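Local coordinates for BH2602 protein (Bacillus halodurans, PDB 3NWZ) that probably hydrolyses acyl-CoA thioesters, as hotdog-fold thioesterases of the PaaI type do, and is known to bind CoA, at residues 57-60 with 64-67. Sequence-based numbering, arbitrary orientation.
Sequences QERE and FEVR
One face of the Phe-64 ring lies under the backbone of Gln-57 and Glu-58: Gln-57 C stands 4.1 Å above the ring plane, over its centre, and Glu-58 N lies nearer the rim. At the edge of the Arg-67 guanidinium, in its plane, sit Glu-65 OE2 and the side-chain amide carbon CD of Gln-57, whose amide plane is turned 84° from the guanidinium. These groups belong to the beta hairpin of strands 55-58 and 64-69, which ends the antiparallel hotdog sheet within this chain, 55-58 being its outermost strand. Gln-57 and Glu-65 form a hydrogen-bonded pair, evidenced by Gln-57 N to Glu-65 O at 2.8 Å and Glu-65 N to Gln-57 O at 2.9 Å. Glu-58 and Phe-64 follow as a non-hydrogen-bonded pair, their side chains on the other face of the sheet, where Phe-64 also touches Gln-96 and Met-97 of helix 83-100 and Glu-58 forms a salt bridge with Arg-100. Arg-59 is salt-bridged to Asp-61 in the turn, while its CD meets Glu-65 OE1. With CG anti to the backbone N (chi1 -168°), the extended Glu-65 chain places its carboxylate beside the Arg-67 guanidinium, and OE2 accepts a salt-bridge hydrogen bond through its anti lone pair from Arg-67 NH2 at 2.6 Å.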
# COMPACT_ATOMS: atom_id res chain seq x y z
N GLN A 57 -16.16 -18.56 -4.85
CA GLN A 57 -16.94 -19.19 -3.79
C GLN A 57 -16.41 -19.01 -2.39
O GLN A 57 -15.21 -18.88 -2.17
CB GLN A 57 -17.12 -20.69 -4.05
CG GLN A 57 -15.93 -21.34 -4.73
CD GLN A 57 -16.13 -22.83 -4.98
OE1 GLN A 57 -17.14 -23.26 -5.54
NE2 GLN A 57 -15.15 -23.61 -4.58
N GLU A 58 -17.34 -19.03 -1.45
CA GLU A 58 -17.02 -18.87 -0.04
C GLU A 58 -16.50 -20.20 0.48
O GLU A 58 -16.92 -21.26 0.02
CB GLU A 58 -18.28 -18.45 0.70
CG GLU A 58 -18.11 -18.21 2.17
CD GLU A 58 -19.28 -17.45 2.73
OE1 GLU A 58 -19.48 -16.29 2.32
OE2 GLU A 58 -20.02 -18.01 3.58
N ARG A 59 -15.58 -20.14 1.43
CA ARG A 59 -15.03 -21.36 2.00
C ARG A 59 -15.80 -21.75 3.27
O ARG A 59 -16.65 -21.00 3.75
CB ARG A 59 -13.56 -21.17 2.33
CG ARG A 59 -12.68 -20.87 1.13
CD ARG A 59 -11.24 -21.31 1.36
NE ARG A 59 -10.67 -20.73 2.57
CZ ARG A 59 -9.41 -20.87 2.95
NH1 ARG A 59 -8.58 -21.59 2.20
NH2 ARG A 59 -8.96 -20.29 4.05
N GLU A 60 -15.53 -22.95 3.79
CA GLU A 60 -16.16 -23.42 5.00
C GLU A 60 -15.95 -22.32 6.03
O GLU A 60 -16.89 -21.89 6.70
CB GLU A 60 -15.50 -24.72 5.48
CG GLU A 60 -15.89 -25.16 6.89
CD GLU A 60 -17.36 -25.49 7.01
OE1 GLU A 60 -17.82 -26.42 6.31
OE2 GLU A 60 -18.06 -24.83 7.81
N PHE A 64 -12.98 -15.78 1.45
CA PHE A 64 -13.53 -15.86 0.10
C PHE A 64 -12.49 -16.28 -0.97
O PHE A 64 -11.33 -15.83 -0.98
CB PHE A 64 -14.19 -14.54 -0.25
CG PHE A 64 -15.36 -14.68 -1.18
CD1 PHE A 64 -15.18 -14.63 -2.56
CD2 PHE A 64 -16.62 -14.92 -0.68
CE1 PHE A 64 -16.25 -14.81 -3.42
CE2 PHE A 64 -17.70 -15.10 -1.54
CZ PHE A 64 -17.51 -15.04 -2.91
N GLU A 65 -12.92 -17.10 -1.91
CA GLU A 65 -12.01 -17.63 -2.90
C GLU A 65 -12.37 -17.37 -4.37
O GLU A 65 -13.52 -17.53 -4.80
CB GLU A 65 -11.87 -19.12 -2.63
CG GLU A 65 -10.78 -19.87 -3.34
CD GLU A 65 -10.61 -21.27 -2.76
OE1 GLU A 65 -10.18 -21.39 -1.59
OE2 GLU A 65 -10.92 -22.26 -3.47
N VAL A 66 -11.35 -16.97 -5.13
CA VAL A 66 -11.49 -16.71 -6.55
C VAL A 66 -10.31 -17.34 -7.26
O VAL A 66 -9.16 -16.95 -7.02
CB VAL A 66 -11.45 -15.21 -6.92
CG1 VAL A 66 -11.67 -15.06 -8.40
CG2 VAL A 66 -12.47 -14.42 -6.16
N ARG A 67 -10.57 -18.31 -8.13
CA ARG A 67 -9.48 -18.90 -8.89
C ARG A 67 -9.59 -18.47 -10.36
O ARG A 67 -10.68 -18.18 -10.87
CB ARG A 67 -9.45 -20.44 -8.75
CG ARG A 67 -10.58 -21.22 -9.36
CD ARG A 67 -10.54 -22.65 -8.83
NE ARG A 67 -10.89 -22.68 -7.41
CZ ARG A 67 -12.13 -22.55 -6.94
NH1 ARG A 67 -13.16 -22.38 -7.77
NH2 ARG A 67 -12.35 -22.58 -5.63